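Local coordinates for sulfate transporter 4.1, chloroplastic (Arabidopsis thaliana, PDB 7LHV), which carries sulfate across the membrane together with protons as a secondary active symporter and may play a role in regulating sulfate assimilation, at residues Ile545-Asp557 and Ala589-Ile602. Residues are numbered along the deposited sequence; the frame is centred on the assembly and turned at random.
Sequences IKDRLREYEVAVD and ALKELYQEYKTRDI
L593 fits as a knob into the hole formed by K546, L549, R550 and E553, its CD2 touching K546 CG at 3.6 Å while CD1 packs against R550 CG. K546 also lays CG and CD against A589 CB, one turn before L593, and at the far end of the contact V556 CG2 meets I602 CD1, next to strand 569-575. Two salt bridges tie the segments. The R550 chain, extended from CG to NE, sets its guanidinium nearly coplanar with the E596 carboxylate (14° apart); NH2 reaches the syn lone pair of OE2 at 3.1 Å, and NE adds a weak bond to OE1. R600, bent at chi2 (87°), turns back to grip D557 side-on, with NH2 on OD2 at 2.6 Å and NE on OD1 at 3.2 Å, while E553 CB lies over one guanidinium face. The second subunit joins this pair: its A357 O accepts from R600 NH1 and its R360 forms a salt bridge with D557. A leucine in place of this arginine would probably leave D557 without its side-on partner from segment 589-602 and A357 O of the second subunit without this donor. Between the two salt bridges E553 OE2 comes within 2.8 Å of E596 OE1. Y597 donates its hydroxyl to the backbone L549 O at 2.5 Å, from above the carbonyl plane, and its ring meets E553 CG edge-on. The segments run almost parallel, 5° apart with axes 10.7 Å from each other, as expected of neighbouring helices in right-handed beta-alpha-beta crossovers. Helices 542-560 and 584-599 follow successive parallel strands of the STAS domain, and their paired surface also meets the second subunit of the SLC26 dimer.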
loop_
_atom_site.group_PDB
_atom_site.type_symbol
_atom_site.label_atom_id
_atom_site.label_comp_id
_atom_site.label_asym_id
_atom_site.label_seq_id
_atom_site.Cartn_x
_atom_site.Cartn_y
_atom_site.Cartn_z
ATOM N N ILE A 545 11.200 9.138 -12.766
ATOM C CA ILE A 545 11.954 10.342 -13.093
ATOM C C ILE A 545 13.296 9.976 -13.712
ATOM O O ILE A 545 13.752 10.617 -14.667
ATOM C CB ILE A 545 12.117 11.224 -11.843
ATOM C CG1 ILE A 545 10.751 11.731 -11.383
ATOM C CG2 ILE A 545 13.041 12.389 -12.126
ATOM C CD1 ILE A 545 10.724 12.204 -9.960
ATOM N N LYS A 546 13.945 8.933 -13.187
ATOM C CA LYS A 546 15.201 8.480 -13.771
ATOM C C LYS A 546 15.008 8.034 -15.213
ATOM O O LYS A 546 15.813 8.375 -16.086
ATOM C CB LYS A 546 15.795 7.348 -12.936
ATOM C CG LYS A 546 16.717 7.819 -11.829
ATOM C CD LYS A 546 17.604 6.697 -11.317
ATOM C CE LYS A 546 16.790 5.602 -10.655
ATOM N NZ LYS A 546 17.536 4.961 -9.540
ATOM N N ASP A 547 13.940 7.281 -15.486
ATOM C CA ASP A 547 13.679 6.841 -16.856
ATOM C C ASP A 547 13.399 8.022 -17.778
ATOM O O ASP A 547 13.896 8.073 -18.914
ATOM C CB ASP A 547 12.505 5.866 -16.874
ATOM C CG ASP A 547 12.784 4.606 -16.086
ATOM O OD1 ASP A 547 13.835 4.543 -15.416
ATOM O OD2 ASP A 547 11.949 3.679 -16.132
ATOM N N ARG A 548 12.601 8.983 -17.307
ATOM C CA ARG A 548 12.282 10.148 -18.127
ATOM C C ARG A 548 13.524 10.968 -18.432
ATOM O O ARG A 548 13.665 11.507 -19.535
ATOM C CB ARG A 548 11.228 11.007 -17.434
ATOM C CG ARG A 548 9.851 10.377 -17.395
ATOM C CD ARG A 548 9.300 10.221 -18.799
ATOM N NE ARG A 548 9.294 11.488 -19.519
ATOM C CZ ARG A 548 8.285 12.349 -19.521
ATOM N NH1 ARG A 548 7.168 12.103 -18.858
ATOM N NH2 ARG A 548 8.401 13.482 -20.205
ATOM N N LEU A 549 14.431 11.093 -17.462
ATOM C CA LEU A 549 15.658 11.842 -17.706
ATOM C C LEU A 549 16.641 11.053 -18.564
ATOM O O LEU A 549 17.459 11.653 -19.271
ATOM C CB LEU A 549 16.291 12.246 -16.377
ATOM C CG LEU A 549 15.435 13.218 -15.559
ATOM C CD1 LEU A 549 16.101 13.559 -14.240
ATOM C CD2 LEU A 549 15.138 14.475 -16.352
ATOM N N ARG A 550 16.583 9.720 -18.518
ATOM C CA ARG A 550 17.430 8.895 -19.371
ATOM C C ARG A 550 16.928 8.812 -20.804
ATOM O O ARG A 550 17.685 8.385 -21.685
ATOM C CB ARG A 550 17.547 7.480 -18.801
ATOM C CG ARG A 550 18.464 7.348 -17.601
ATOM C CD ARG A 550 18.345 5.963 -16.990
ATOM N NE ARG A 550 19.369 5.711 -15.985
ATOM C CZ ARG A 550 19.286 4.771 -15.053
ATOM N NH1 ARG A 550 18.231 3.978 -14.966
ATOM N NH2 ARG A 550 20.284 4.623 -14.190
ATOM N N GLU A 551 15.664 9.161 -21.050
ATOM C CA GLU A 551 15.190 9.212 -22.432
ATOM C C GLU A 551 16.047 10.145 -23.279
ATOM O O GLU A 551 16.234 9.913 -24.478
ATOM C CB GLU A 551 13.723 9.639 -22.489
ATOM C CG GLU A 551 12.754 8.629 -21.912
ATOM C CD GLU A 551 11.317 9.102 -21.981
ATOM O OE1 GLU A 551 11.094 10.271 -22.365
ATOM O OE2 GLU A 551 10.410 8.309 -21.657
ATOM N N TYR A 552 16.587 11.203 -22.673
ATOM C CA TYR A 552 17.455 12.114 -23.414
ATOM C C TYR A 552 18.791 11.461 -23.752
ATOM O O TYR A 552 19.334 11.677 -24.842
ATOM C CB TYR A 552 17.643 13.401 -22.615
ATOM C CG TYR A 552 16.316 14.031 -22.266
ATOM C CD1 TYR A 552 15.560 14.678 -23.234
ATOM C CD2 TYR A 552 15.796 13.941 -20.984
ATOM C CE1 TYR A 552 14.338 15.237 -22.928
ATOM C CE2 TYR A 552 14.575 14.497 -20.669
ATOM C CZ TYR A 552 13.850 15.144 -21.646
ATOM O OH TYR A 552 12.632 15.702 -21.339
ATOM N N GLU A 553 19.328 10.640 -22.845
ATOM C CA GLU A 553 20.519 9.867 -23.180
ATOM C C GLU A 553 20.234 8.895 -24.313
ATOM O O GLU A 553 21.074 8.693 -25.196
ATOM C CB GLU A 553 21.023 9.098 -21.963
ATOM C CG GLU A 553 20.969 9.858 -20.674
ATOM C CD GLU A 553 21.306 8.982 -19.497
ATOM O OE1 GLU A 553 21.061 7.762 -19.575
ATOM O OE2 GLU A 553 21.801 9.516 -18.488
ATOM N N VAL A 554 19.062 8.260 -24.287
ATOM C CA VAL A 554 18.699 7.335 -25.358
ATOM C C VAL A 554 18.592 8.074 -26.687
ATOM O O VAL A 554 19.019 7.570 -27.734
ATOM C CB VAL A 554 17.396 6.591 -25.013
ATOM C CG1 VAL A 554 17.091 5.551 -26.071
ATOM C CG2 VAL A 554 17.522 5.921 -23.657
ATOM N N ALA A 555 18.022 9.279 -26.667
ATOM C CA ALA A 555 17.951 10.085 -27.881
ATOM C C ALA A 555 19.343 10.447 -28.386
ATOM O O ALA A 555 19.599 10.422 -29.595
ATOM C CB ALA A 555 17.127 11.347 -27.629
ATOM N N VAL A 556 20.255 10.791 -27.473
ATOM C CA VAL A 556 21.626 11.106 -27.871
ATOM C C VAL A 556 22.305 9.883 -28.477
ATOM O O VAL A 556 23.036 9.989 -29.470
ATOM C CB VAL A 556 22.416 11.661 -26.671
ATOM C CG1 VAL A 556 23.900 11.718 -26.987
ATOM C CG2 VAL A 556 21.903 13.036 -26.296
ATOM N N ASP A 557 22.086 8.710 -27.883
ATOM C CA ASP A 557 22.660 7.480 -28.423
ATOM C C ASP A 557 22.117 7.188 -29.816
ATOM O O ASP A 557 22.864 6.771 -30.709
ATOM C CB ASP A 557 22.378 6.307 -27.485
ATOM C CG ASP A 557 23.036 6.474 -26.132
ATOM O OD1 ASP A 557 24.051 7.194 -26.047
ATOM O OD2 ASP A 557 22.536 5.883 -25.151
ATOM N N ALA A 589 20.028 9.668 -7.182
ATOM C CA ALA A 589 19.669 9.549 -8.589
ATOM C C ALA A 589 20.138 10.759 -9.383
ATOM O O ALA A 589 20.556 10.623 -10.535
ATOM C CB ALA A 589 18.163 9.362 -8.736
ATOM N N LEU A 590 20.064 11.952 -8.793
ATOM C CA LEU A 590 20.531 13.142 -9.493
ATOM C C LEU A 590 22.026 13.068 -9.770
ATOM O O LEU A 590 22.481 13.430 -10.859
ATOM C CB LEU A 590 20.187 14.392 -8.686
ATOM C CG LEU A 590 18.738 14.873 -8.802
ATOM C CD1 LEU A 590 18.496 16.079 -7.912
ATOM C CD2 LEU A 590 18.399 15.193 -10.246
ATOM N N LYS A 591 22.805 12.585 -8.798
ATOM C CA LYS A 591 24.236 12.408 -9.023
ATOM C C LYS A 591 24.504 11.363 -10.101
ATOM O O LYS A 591 25.389 11.544 -10.949
ATOM C CB LYS A 591 24.929 12.028 -7.716
ATOM C CG LYS A 591 25.036 13.175 -6.727
ATOM C CD LYS A 591 26.022 12.867 -5.614
ATOM C CE LYS A 591 25.430 11.913 -4.594
ATOM N NZ LYS A 591 26.252 11.863 -3.355
ATOM N N GLU A 592 23.747 10.261 -10.087
ATOM C CA GLU A 592 23.927 9.238 -11.114
ATOM C C GLU A 592 23.614 9.782 -12.505
ATOM O O GLU A 592 24.357 9.525 -13.461
ATOM C CB GLU A 592 23.059 8.020 -10.807
ATOM C CG GLU A 592 23.491 7.253 -9.574
ATOM C CD GLU A 592 22.570 6.090 -9.261
ATOM O OE1 GLU A 592 21.662 5.815 -10.073
ATOM O OE2 GLU A 592 22.754 5.452 -8.203
ATOM N N LEU A 593 22.516 10.529 -12.642
ATOM C CA LEU A 593 22.179 11.117 -13.937
ATOM C C LEU A 593 23.198 12.162 -14.362
ATOM O O LEU A 593 23.492 12.289 -15.554
ATOM C CB LEU A 593 20.770 11.713 -13.921
ATOM C CG LEU A 593 19.566 10.795 -14.161
ATOM C CD1 LEU A 593 19.646 10.233 -15.567
ATOM C CD2 LEU A 593 19.470 9.659 -13.171
ATOM N N TYR A 594 23.751 12.925 -13.417
ATOM C CA TYR A 594 24.799 13.869 -13.787
ATOM C C TYR A 594 26.028 13.145 -14.322
ATOM O O TYR A 594 26.631 13.573 -15.315
ATOM C CB TYR A 594 25.183 14.742 -12.599
ATOM C CG TYR A 594 26.446 15.521 -12.854
ATOM C CD1 TYR A 594 26.469 16.556 -13.775
ATOM C CD2 TYR A 594 27.625 15.205 -12.197
ATOM C CE1 TYR A 594 27.623 17.265 -14.020
ATOM C CE2 TYR A 594 28.785 15.909 -12.436
ATOM C CZ TYR A 594 28.779 16.938 -13.349
ATOM O OH TYR A 594 29.934 17.643 -13.591
ATOM N N GLN A 595 26.421 12.048 -13.671
ATOM C CA GLN A 595 27.563 11.282 -14.156
ATOM C C GLN A 595 27.285 10.697 -15.536
ATOM O O GLN A 595 28.147 10.738 -16.423
ATOM C CB GLN A 595 27.918 10.180 -13.160
ATOM C CG GLN A 595 28.522 10.700 -11.866
ATOM C CD GLN A 595 28.702 9.614 -10.828
ATOM O OE1 GLN A 595 28.049 8.574 -10.881
ATOM N NE2 GLN A 595 29.591 9.853 -9.872
ATOM N N GLU A 596 26.081 10.158 -15.741
ATOM C CA GLU A 596 25.737 9.612 -17.051
ATOM C C GLU A 596 25.681 10.700 -18.118
ATOM O O GLU A 596 25.971 10.433 -19.289
ATOM C CB GLU A 596 24.406 8.865 -16.983
ATOM C CG GLU A 596 24.429 7.620 -16.117
ATOM C CD GLU A 596 23.058 6.986 -15.978
ATOM O OE1 GLU A 596 22.120 7.437 -16.665
ATOM O OE2 GLU A 596 22.918 6.034 -15.180
ATOM N N TYR A 597 25.295 11.920 -17.740
ATOM C CA TYR A 597 25.291 13.029 -18.688
ATOM C C TYR A 597 26.709 13.451 -19.052
ATOM O O TYR A 597 26.983 13.792 -20.208
ATOM C CB TYR A 597 24.502 14.202 -18.111
ATOM C CG TYR A 597 23.004 14.023 -18.191
ATOM C CD1 TYR A 597 22.440 13.164 -19.120
ATOM C CD2 TYR A 597 22.155 14.712 -17.340
ATOM C CE1 TYR A 597 21.076 12.993 -19.196
ATOM C CE2 TYR A 597 20.788 14.546 -17.412
ATOM C CZ TYR A 597 20.255 13.687 -18.342
ATOM O OH TYR A 597 18.894 13.516 -18.422
ATOM N N LYS A 598 27.621 13.453 -18.075
ATOM C CA LYS A 598 29.034 13.654 -18.390
ATOM C C LYS A 598 29.560 12.570 -19.321
ATOM O O LYS A 598 30.387 12.848 -20.198
ATOM C CB LYS A 598 29.871 13.711 -17.111
ATOM C CG LYS A 598 29.549 14.857 -16.160
ATOM C CD LYS A 598 30.048 16.193 -16.724
ATOM C CE LYS A 598 28.997 16.977 -17.487
ATOM N NZ LYS A 598 29.528 18.303 -17.912
ATOM N N THR A 599 29.103 11.331 -19.145
ATOM C CA THR A 599 29.487 10.280 -20.083
ATOM C C THR A 599 28.979 10.589 -21.486
ATOM O O THR A 599 29.683 10.358 -22.475
ATOM C CB THR A 599 28.962 8.926 -19.605
ATOM O OG1 THR A 599 29.517 8.628 -18.320
ATOM C CG2 THR A 599 29.351 7.828 -20.582
ATOM N N ARG A 600 27.767 11.130 -21.591
ATOM C CA ARG A 600 27.165 11.475 -22.871
ATOM C C ARG A 600 27.469 12.902 -23.304
ATOM O O ARG A 600 26.933 13.351 -24.322
ATOM C CB ARG A 600 25.649 11.278 -22.813
ATOM C CG ARG A 600 25.154 10.007 -23.470
ATOM C CD ARG A 600 25.187 8.850 -22.493
ATOM N NE ARG A 600 24.307 7.764 -22.901
ATOM C CZ ARG A 600 24.152 6.635 -22.226
ATOM N NH1 ARG A 600 24.809 6.409 -21.101
ATOM N NH2 ARG A 600 23.316 5.712 -22.689
ATOM N N ASP A 601 28.306 13.622 -22.555
ATOM C CA ASP A 601 28.646 15.015 -22.851
ATOM C C ASP A 601 27.411 15.914 -22.802
ATOM O O ASP A 601 27.179 16.732 -23.696
ATOM C CB ASP A 601 29.359 15.136 -24.202
ATOM C CG ASP A 601 30.119 16.436 -24.346
ATOM O OD1 ASP A 601 30.269 17.153 -23.336
ATOM O OD2 ASP A 601 30.566 16.739 -25.472
ATOM N N ILE A 602 26.613 15.764 -21.748
ATOM C CA ILE A 602 25.434 16.586 -21.506
ATOM C C ILE A 602 25.623 17.310 -20.181
ATOM O O ILE A 602 26.074 16.709 -19.200
ATOM C CB ILE A 602 24.140 15.749 -21.494
ATOM C CG1 ILE A 602 23.948 15.033 -22.829
ATOM C CG2 ILE A 602 22.939 16.618 -21.197
ATOM C CD1 ILE A 602 22.926 13.924 -22.776
#